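Local coordinates for probable fumarate reductase Ifc3 (Shewanella frigidimarina, PDB 1QO8), which catalyses the reduction of fumarate to succinate in vitro, using FAD and four covalently bound hemes, and may take part in electron transport to iron(III), at residues Ile369-Thr374 and Arg428-Leu433; His360-Lys365 and Val492-Gly497. All blocks are in the same frame, centred on the assembly; numbering follows the deposited sequence.

Overall arrangement
Both interactions are buried and lie about 11 Å apart between centres, yet they differ in kind. Interaction 2 pairs two strands through five backbone hydrogen bonds and buries 492 Å²; interaction 1 buries 211 Å² and relies on side chains that link a loop to the end of a helix beside a heme. The loop of interaction 1 follows strand 357-364 and runs back alongside it: probable hydrogen bonds join I369 O to G364 N (2.7 Å) and I371 N to T362 O (2.8 Å). I371 also packs on V494, so one residue touches both strands of interaction 2. The solvent side of interaction 2 lies at K365 and K493.

Interaction 1. Residues Ile369-Thr374 and Arg428-Leu433; sequences ILISET and RGYDHL. With HEM (protoporphyrin IX containing Fe), chain C.
I371 and Y430 are the nearest CA pair, 8.5 Å apart, so side chains must span the gap between loop 369-374 and the end of helix 425-432. Y430 does most of this. Its CG lies beside the backbone N (chi1 -56°), which carries the ring toward the loop, where OH accepts S372 N at 3.3 Å in a fairly straight bond (N-H...O 160°). I371 CG1 sits over one ring face, toward its rim, and I371 CG2 touches Y430 CE2 at 3.9 Å, while the heme propionate oxygen O2D approaches the ring edge. With a phenylalanine here, S372 N would probably lose this acceptor and the loop its polar tie to the helix. Nearer the heme, the I369 and L433 side chains cross at about a right angle, CD1 to CD1 at 3.8 Å. L433 CD2 reaches C3A of the porphyrin at 3.6 Å, while I369 CD1 meets propionate carbon CBD. S372 OG accepts T374 N (3.2 Å), capping helix 374-377; by similarity, S372 and E373 bind fumarate. Around this contact, I369 touches the heme ligand H83, I371 packs on V492 of strand 489-505, S372 meets M426 of helix 425-432, and E373 forms a salt bridge with R397.

Interaction 2. Residues His360-Lys365 and Val492-Gly497; sequences HPTVGK and VKVAPG
H360 and G497 form an antiparallel hydrogen-bonded pair at the tight end: H360 N donates to G497 O, and G497 N returns a bond to H360 O, each 2.7 Å. The return bond lies in the carbonyl plane, and P496 CA adds a CA-H...O contact to the same oxygen at 3.0 Å. V363 and A495 repeat the reciprocal pattern, V363 N reaching A495 O at 2.7 Å. V363 CG2, anti to the carbonyl carbon, packs onto G497 N at 3.6 Å, where glycine has no side chain in the way. Between the two pairs the register slips by one, a beta bulge at the corner of P361; the axes of 362-364 and 492-497 pass 4.0 Å apart at 122°, well short of antiparallel. The strands belong to a mixed sheet built around strand 489-505, consistent with the capping domain of the fumarate reductase family; H360 binds succinate by similarity, and P361 packs against R397, the probable proton donor. T362 and V494 lie side by side, T362 CB to V494 CG2 3.9 Å, while T362 OG1 bonds to I371 O. On the solvent side, at partly exposed K365 and K493, K365 N bonds to K493 O at 2.9 Å, but from 44° out of the carbonyl plane. K365 CB touches K493 CG at 3.8 Å and K365 CG lies against A495 CB before the chain leads away, whereas the extended K493 makes a cation-pi contact with F411.

Interaction 1. Residues Ile369-Thr374 and Arg428-Leu433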
ATOM      1  N   ILE A 369       8.700  26.076  -2.505  1.00 42.09           N
ATOM      2  CA  ILE A 369       9.755  25.825  -3.497  1.00 39.86           C
ATOM      3  C   ILE A 369      10.929  25.174  -2.735  1.00 41.03           C
ATOM      4  O   ILE A 369      11.060  25.480  -1.541  1.00 40.41           O
ATOM      5  CB  ILE A 369      10.066  27.285  -3.915  1.00 44.18           C
ATOM      6  CG1 ILE A 369       9.127  27.663  -5.071  1.00 45.93           C
ATOM      7  CG2 ILE A 369      11.537  27.563  -4.175  1.00 44.40           C
ATOM      8  CD1 ILE A 369       9.220  29.134  -5.406  1.00 48.97           C
ATOM      9  N   LEU A 370      11.722  24.357  -3.329  1.00 39.91           N
ATOM     10  CA  LEU A 370      12.893  23.691  -2.836  1.00 45.65           C
ATOM     11  C   LEU A 370      13.928  24.748  -2.331  1.00 45.16           C
ATOM     12  O   LEU A 370      14.208  25.690  -3.097  1.00 46.02           O
ATOM     13  CB  LEU A 370      13.548  22.820  -3.898  1.00 44.33           C
ATOM     14  CG  LEU A 370      12.873  21.605  -4.553  1.00 50.15           C
ATOM     15  CD1 LEU A 370      13.872  20.464  -4.844  1.00 47.40           C
ATOM     16  CD2 LEU A 370      11.734  20.953  -3.805  1.00 47.57           C
ATOM     17  N   ILE A 371      14.269  24.774  -1.071  1.00 46.40           N
ATOM     18  CA  ILE A 371      15.520  25.512  -0.675  1.00 44.90           C
ATOM     19  C   ILE A 371      16.653  24.519  -0.807  1.00 43.30           C
ATOM     20  O   ILE A 371      16.703  23.481  -0.164  1.00 40.73           O
ATOM     21  CB  ILE A 371      15.356  26.179   0.678  1.00 45.96           C
ATOM     22  CG1 ILE A 371      14.311  27.306   0.505  1.00 49.39           C
ATOM     23  CG2 ILE A 371      16.676  26.876   1.101  1.00 46.21           C
ATOM     24  CD1 ILE A 371      13.024  26.878   1.136  1.00 55.11           C
ATOM     25  N   SER A 372      17.499  24.736  -1.803  1.00 41.37           N
ATOM     26  CA  SER A 372      18.636  23.951  -2.094  1.00 40.74           C
ATOM     27  C   SER A 372      19.545  23.717  -0.851  1.00 39.71           C
ATOM     28  O   SER A 372      19.793  24.590  -0.018  1.00 36.11           O
ATOM     29  CB  SER A 372      19.513  24.704  -3.134  1.00 41.30           C
ATOM     30  OG  SER A 372      20.589  23.810  -3.376  1.00 44.09           O
ATOM     31  N   GLU A 373      20.029  22.512  -0.744  1.00 41.16           N
ATOM     32  CA  GLU A 373      20.996  22.113   0.331  1.00 43.36           C
ATOM     33  C   GLU A 373      22.271  22.910   0.215  1.00 41.67           C
ATOM     34  O   GLU A 373      22.878  23.225   1.253  1.00 41.02           O
ATOM     35  CB  GLU A 373      21.151  20.600   0.274  1.00 43.08           C
ATOM     36  CG  GLU A 373      22.039  20.146  -0.881  1.00 48.00           C
ATOM     37  CD  GLU A 373      21.969  18.627  -0.996  1.00 53.11           C
ATOM     38  OE1 GLU A 373      21.204  17.999  -0.204  1.00 57.18           O
ATOM     39  OE2 GLU A 373      22.629  18.002  -1.824  1.00 55.30           O
ATOM     40  N   THR A 374      22.592  23.506  -0.948  1.00 42.37           N
ATOM     41  CA  THR A 374      23.747  24.365  -1.111  1.00 43.97           C
ATOM     42  C   THR A 374      23.602  25.666  -0.329  1.00 44.37           C
ATOM     43  O   THR A 374      24.670  26.304  -0.079  1.00 43.05           O
ATOM     44  CB  THR A 374      24.107  24.655  -2.567  1.00 47.17           C
ATOM     45  OG1 THR A 374      23.222  25.607  -3.150  1.00 50.90           O
ATOM     46  CG2 THR A 374      24.101  23.412  -3.444  1.00 47.60           C
ATOM     47  N   ARG A 428      19.453  35.449  -3.313  1.00 38.59           N
ATOM     48  CA  ARG A 428      18.894  36.719  -3.824  1.00 42.82           C
ATOM     49  C   ARG A 428      17.605  36.387  -4.657  1.00 39.26           C
ATOM     50  O   ARG A 428      16.652  37.128  -4.510  1.00 40.34           O
ATOM     51  CB  ARG A 428      19.921  37.481  -4.625  1.00 44.01           C
ATOM     52  CG  ARG A 428      19.948  38.795  -5.340  1.00 50.42           C
ATOM     53  CD  ARG A 428      21.324  39.525  -5.275  1.00 54.29           C
ATOM     54  NE  ARG A 428      22.539  38.844  -4.845  1.00 52.12           N
ATOM     55  CZ  ARG A 428      23.606  38.255  -5.372  1.00 52.50           C
ATOM     56  NH1 ARG A 428      23.957  38.104  -6.668  1.00 48.92           N
ATOM     57  NH2 ARG A 428      24.522  37.704  -4.516  1.00 47.31           N
ATOM     58  N   GLY A 429      17.600  35.320  -5.387  1.00 39.42           N
ATOM     59  CA  GLY A 429      16.389  34.824  -6.113  1.00 41.21           C
ATOM     60  C   GLY A 429      15.305  34.514  -5.079  1.00 43.74           C
ATOM     61  O   GLY A 429      14.141  34.893  -5.332  1.00 41.16           O
ATOM     62  N   TYR A 430      15.643  33.963  -3.897  1.00 38.84           N
ATOM     63  CA  TYR A 430      14.608  33.660  -2.934  1.00 41.84           C
ATOM     64  C   TYR A 430      13.990  34.989  -2.461  1.00 43.39           C
ATOM     65  O   TYR A 430      12.778  35.153  -2.253  1.00 42.24           O
ATOM     66  CB  TYR A 430      15.005  32.791  -1.777  1.00 40.83           C
ATOM     67  CG  TYR A 430      15.615  31.431  -2.099  1.00 43.88           C
ATOM     68  CD1 TYR A 430      15.160  30.720  -3.199  1.00 44.69           C
ATOM     69  CD2 TYR A 430      16.603  30.841  -1.297  1.00 41.37           C
ATOM     70  CE1 TYR A 430      15.710  29.498  -3.556  1.00 45.51           C
ATOM     71  CE2 TYR A 430      17.124  29.605  -1.630  1.00 42.32           C
ATOM     72  CZ  TYR A 430      16.708  28.944  -2.724  1.00 44.68           C
ATOM     73  OH  TYR A 430      17.176  27.703  -3.131  1.00 47.08           O
ATOM     74  N   ASP A 431      14.900  35.955  -2.285  1.00 41.46           N
ATOM     75  CA  ASP A 431      14.535  37.264  -1.814  1.00 42.81           C
ATOM     76  C   ASP A 431      13.542  37.855  -2.871  1.00 42.50           C
ATOM     77  O   ASP A 431      12.638  38.526  -2.467  1.00 41.12           O
ATOM     78  CB  ASP A 431      15.728  38.181  -1.726  1.00 41.47           C
ATOM     79  CG  ASP A 431      15.518  39.401  -0.866  1.00 45.27           C
ATOM     80  OD1 ASP A 431      14.555  39.463  -0.072  1.00 47.21           O
ATOM     81  OD2 ASP A 431      16.343  40.336  -0.909  1.00 42.77           O
ATOM     82  N   HIS A 432      13.790  37.784  -4.149  1.00 44.74           N
ATOM     83  CA  HIS A 432      12.933  38.343  -5.186  1.00 49.61           C
ATOM     84  C   HIS A 432      11.563  37.631  -5.153  1.00 48.10           C
ATOM     85  O   HIS A 432      10.548  38.253  -5.352  1.00 45.84           O
ATOM     86  CB  HIS A 432      13.436  38.056  -6.617  1.00 52.72           C
ATOM     87  CG  HIS A 432      14.688  38.763  -6.978  1.00 59.79           C
ATOM     88  ND1 HIS A 432      15.594  38.330  -7.944  1.00 61.68           N
ATOM     89  CD2 HIS A 432      15.191  39.926  -6.436  1.00 61.26           C
ATOM     90  CE1 HIS A 432      16.593  39.234  -7.961  1.00 63.80           C
ATOM     91  NE2 HIS A 432      16.367  40.211  -7.075  1.00 63.78           N
ATOM     92  N   LEU A 433      11.504  36.363  -4.775  1.00 45.67           N
ATOM     93  CA  LEU A 433      10.285  35.627  -4.503  1.00 45.06           C
ATOM     94  C   LEU A 433       9.644  35.944  -3.198  1.00 44.06           C
ATOM     95  O   LEU A 433       8.678  35.250  -2.828  1.00 45.59           O
ATOM     96  CB  LEU A 433      10.516  34.108  -4.662  1.00 42.31           C
ATOM     97  CG  LEU A 433      10.976  33.768  -6.076  1.00 45.93           C
ATOM     98  CD1 LEU A 433      11.206  32.254  -6.255  1.00 42.82           C
ATOM     99  CD2 LEU A 433       9.965  34.271  -7.130  1.00 46.36           C
TER
HETATM  100  CHA HEM C 601       9.570  30.138  -9.910  1.00 38.03           C
HETATM  101  CHB HEM C 601       6.497  33.872 -10.336  1.00 39.81           C
HETATM  102  CHC HEM C 601       2.940  30.604 -10.279  1.00 36.98           C
HETATM  103  CHD HEM C 601       5.980  27.189  -8.660  1.00 38.98           C
HETATM  104  C1A HEM C 601       9.115  31.416 -10.096  1.00 40.06           C
HETATM  105  C2A HEM C 601       9.856  32.626 -10.410  1.00 43.60           C
HETATM  106  C3A HEM C 601       9.011  33.640 -10.535  1.00 38.88           C
HETATM  107  C4A HEM C 601       7.672  33.107 -10.267  1.00 42.62           C
HETATM  108  CMA HEM C 601       9.254  35.141 -10.822  1.00 38.95           C
HETATM  109  CAA HEM C 601      11.415  32.684 -10.503  1.00 39.48           C
HETATM  110  CBA HEM C 601      11.951  32.559 -11.942  1.00 47.07           C
HETATM  111  CGA HEM C 601      11.760  31.145 -12.439  1.00 51.28           C
HETATM  112  O1A HEM C 601      10.996  31.043 -13.456  1.00 58.20           O
HETATM  113  O2A HEM C 601      12.342  30.185 -11.842  1.00 50.82           O
HETATM  114  C1B HEM C 601       5.263  33.269 -10.545  1.00 42.26           C
HETATM  115  C2B HEM C 601       4.058  33.924 -11.035  1.00 39.27           C
HETATM  116  C3B HEM C 601       3.109  33.007 -11.048  1.00 43.60           C
HETATM  117  C4B HEM C 601       3.629  31.760 -10.552  1.00 40.64           C
HETATM  118  CMB HEM C 601       4.062  35.380 -11.475  1.00 41.43           C
HETATM  119  CAB HEM C 601       1.623  33.066 -11.608  1.00 42.02           C
HETATM  120  CBB HEM C 601       1.278  33.959 -12.539  1.00 40.62           C
HETATM  121  C1C HEM C 601       3.397  29.420  -9.752  1.00 40.09           C
HETATM  122  C2C HEM C 601       2.648  28.191  -9.513  1.00 41.55           C
HETATM  123  C3C HEM C 601       3.504  27.259  -9.107  1.00 42.29           C
HETATM  124  C4C HEM C 601       4.821  27.847  -9.073  1.00 41.47           C
HETATM  125  CMC HEM C 601       1.129  28.143  -9.710  1.00 40.16           C
HETATM  126  CAC HEM C 601       3.303  25.739  -8.759  1.00 40.44           C
HETATM  127  CBC HEM C 601       2.442  24.966  -9.413  1.00 41.81           C
HETATM  128  C1D HEM C 601       7.235  27.683  -8.899  1.00 38.25           C
HETATM  129  C2D HEM C 601       8.487  26.921  -8.705  1.00 38.85           C
HETATM  130  C3D HEM C 601       9.467  27.733  -9.062  1.00 39.48           C
HETATM  131  C4D HEM C 601       8.911  29.004  -9.478  1.00 37.50           C
HETATM  132  CMD HEM C 601       8.527  25.471  -8.180  1.00 32.09           C
HETATM  133  CAD HEM C 601      11.013  27.451  -9.039  1.00 37.59           C
HETATM  134  CBD HEM C 601      11.689  28.140  -7.880  1.00 42.98           C
HETATM  135  CGD HEM C 601      13.228  28.022  -7.740  1.00 47.44           C
HETATM  136  O1D HEM C 601      13.789  26.932  -7.959  1.00 47.48           O
HETATM  137  O2D HEM C 601      13.881  29.029  -7.398  1.00 48.60           O
HETATM  138  NA  HEM C 601       7.764  31.753 -10.086  1.00 41.31           N
HETATM  139  NB  HEM C 601       4.959  31.961 -10.228  1.00 41.09           N
HETATM  140  NC  HEM C 601       4.724  29.167  -9.478  1.00 41.44           N
HETATM  141  ND  HEM C 601       7.522  28.937  -9.360  1.00 39.24           N
HETATM  142 FE   HEM C 601       6.238  30.434  -9.873  1.00 37.13          FE

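Interaction 2. Residues His360-Lys365 and Val492-Gly497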
ATOM      1  N   HIS A 360      11.819  15.898   0.132  1.00 40.75           N
ATOM      2  CA  HIS A 360      12.979  16.796   0.044  1.00 40.00           C
ATOM      3  C   HIS A 360      13.061  17.416   1.415  1.00 36.48           C
ATOM      4  O   HIS A 360      12.077  17.827   1.983  1.00 38.76           O
ATOM      5  CB  HIS A 360      12.783  17.791  -1.111  1.00 40.89           C
ATOM      6  CG  HIS A 360      13.911  18.774  -1.183  1.00 40.30           C
ATOM      7  ND1 HIS A 360      14.872  18.770  -2.155  1.00 42.34           N
ATOM      8  CD2 HIS A 360      14.205  19.832  -0.381  1.00 38.18           C
ATOM      9  CE1 HIS A 360      15.742  19.750  -1.946  1.00 39.63           C
ATOM     10  NE2 HIS A 360      15.299  20.418  -0.923  1.00 39.07           N
ATOM     11  N   PRO A 361      14.251  17.480   2.009  1.00 36.91           N
ATOM     12  CA  PRO A 361      14.434  18.042   3.303  1.00 36.16           C
ATOM     13  C   PRO A 361      14.039  19.431   3.626  1.00 34.29           C
ATOM     14  O   PRO A 361      13.697  19.717   4.776  1.00 34.19           O
ATOM     15  CB  PRO A 361      15.917  17.764   3.664  1.00 37.62           C
ATOM     16  CG  PRO A 361      16.538  17.426   2.380  1.00 40.64           C
ATOM     17  CD  PRO A 361      15.514  17.040   1.319  1.00 36.47           C
ATOM     18  N   THR A 362      14.202  20.492   2.857  1.00 33.89           N
ATOM     19  CA  THR A 362      13.942  21.844   3.224  1.00 34.91           C
ATOM     20  C   THR A 362      13.212  22.517   2.040  1.00 37.46           C
ATOM     21  O   THR A 362      13.790  23.034   1.046  1.00 36.73           O
ATOM     22  CB  THR A 362      15.344  22.564   3.446  1.00 35.99           C
ATOM     23  OG1 THR A 362      16.090  22.363   2.251  1.00 34.17           O
ATOM     24  CG2 THR A 362      16.066  21.964   4.643  1.00 34.68           C
ATOM     25  N   VAL A 363      11.886  22.271   1.990  1.00 38.59           N
ATOM     26  CA  VAL A 363      10.972  22.980   1.050  1.00 36.92           C
ATOM     27  C   VAL A 363      10.443  24.215   1.741  1.00 36.86           C
ATOM     28  O   VAL A 363      10.143  24.123   2.951  1.00 36.18           O
ATOM     29  CB  VAL A 363       9.743  22.038   0.735  1.00 35.63           C
ATOM     30  CG1 VAL A 363       8.745  22.646  -0.184  1.00 35.96           C
ATOM     31  CG2 VAL A 363      10.308  20.789   0.018  1.00 33.72           C
ATOM     32  N   GLY A 364      10.239  25.337   1.020  1.00 33.37           N
ATOM     33  CA  GLY A 364       9.710  26.488   1.763  1.00 37.14           C
ATOM     34  C   GLY A 364       8.388  26.220   2.412  1.00 41.12           C
ATOM     35  O   GLY A 364       7.559  25.535   1.815  1.00 42.79           O
ATOM     36  N   LYS A 365       8.060  26.733   3.576  1.00 45.21           N
ATOM     37  CA  LYS A 365       6.838  26.386   4.257  1.00 52.66           C
ATOM     38  C   LYS A 365       5.710  27.323   3.793  1.00 58.72           C
ATOM     39  O   LYS A 365       4.537  26.939   3.644  1.00 61.14           O
ATOM     40  CB  LYS A 365       7.022  26.296   5.769  1.00 55.07           C
ATOM     41  CG  LYS A 365       6.209  25.142   6.378  1.00 61.25           C
ATOM     42  CD  LYS A 365       5.625  25.424   7.754  1.00 61.97           C
ATOM     43  CE  LYS A 365       4.433  24.515   8.050  1.00 63.50           C
ATOM     44  NZ  LYS A 365       4.726  23.055   7.864  1.00 65.25           N
ATOM     45  N   VAL A 492      14.684  31.983   5.992  1.00 39.58           N
ATOM     46  CA  VAL A 492      13.660  31.389   5.181  1.00 42.54           C
ATOM     47  C   VAL A 492      12.987  30.228   5.984  1.00 41.35           C
ATOM     48  O   VAL A 492      13.740  29.428   6.567  1.00 37.70           O
ATOM     49  CB  VAL A 492      14.024  30.493   4.010  1.00 46.46           C
ATOM     50  CG1 VAL A 492      12.991  30.629   2.887  1.00 43.43           C
ATOM     51  CG2 VAL A 492      15.469  30.428   3.656  1.00 44.31           C
ATOM     52  N   LYS A 493      11.659  30.167   5.925  1.00 40.84           N
ATOM     53  CA  LYS A 493      10.993  29.106   6.694  1.00 40.94           C
ATOM     54  C   LYS A 493      10.870  27.814   5.917  1.00 39.32           C
ATOM     55  O   LYS A 493      10.488  27.864   4.747  1.00 36.36           O
ATOM     56  CB  LYS A 493       9.629  29.629   7.148  1.00 43.47           C
ATOM     57  CG  LYS A 493       8.882  28.700   8.121  1.00 47.06           C
ATOM     58  CD  LYS A 493       7.609  29.530   8.456  1.00 48.75           C
ATOM     59  CE  LYS A 493       6.822  29.094   9.628  1.00 52.77           C
ATOM     60  NZ  LYS A 493       5.597  30.023   9.758  1.00 55.01           N
ATOM     61  N   VAL A 494      11.391  26.671   6.428  1.00 38.05           N
ATOM     62  CA  VAL A 494      11.374  25.420   5.639  1.00 34.95           C
ATOM     63  C   VAL A 494      10.886  24.219   6.395  1.00 34.49           C
ATOM     64  O   VAL A 494      10.745  24.239   7.604  1.00 38.97           O
ATOM     65  CB  VAL A 494      12.776  25.081   5.118  1.00 36.19           C
ATOM     66  CG1 VAL A 494      13.340  26.294   4.370  1.00 32.11           C
ATOM     67  CG2 VAL A 494      13.721  24.741   6.311  1.00 33.44           C
ATOM     68  N   ALA A 495      10.558  23.134   5.726  1.00 37.15           N
ATOM     69  CA  ALA A 495      10.122  21.874   6.253  1.00 35.99           C
ATOM     70  C   ALA A 495      10.298  20.848   5.160  1.00 36.54           C
ATOM     71  O   ALA A 495      10.362  21.130   3.963  1.00 33.60           O
ATOM     72  CB  ALA A 495       8.682  22.019   6.757  1.00 36.06           C
ATOM     73  N   PRO A 496      10.623  19.604   5.541  1.00 36.16           N
ATOM     74  CA  PRO A 496      10.714  18.583   4.516  1.00 36.80           C
ATOM     75  C   PRO A 496       9.367  18.520   3.762  1.00 36.61           C
ATOM     76  O   PRO A 496       8.328  18.765   4.321  1.00 35.41           O
ATOM     77  CB  PRO A 496      10.971  17.289   5.281  1.00 36.58           C
ATOM     78  CG  PRO A 496      11.090  17.654   6.697  1.00 38.44           C
ATOM     79  CD  PRO A 496      10.573  19.101   6.906  1.00 34.93           C
ATOM     80  N   GLY A 497       9.461  18.227   2.449  1.00 40.27           N
ATOM     81  CA  GLY A 497       8.249  18.240   1.645  1.00 39.06           C
ATOM     82  C   GLY A 497       8.183  16.909   0.847  1.00 38.18           C
ATOM     83  O   GLY A 497       9.190  16.507   0.277  1.00 37.95           O
TER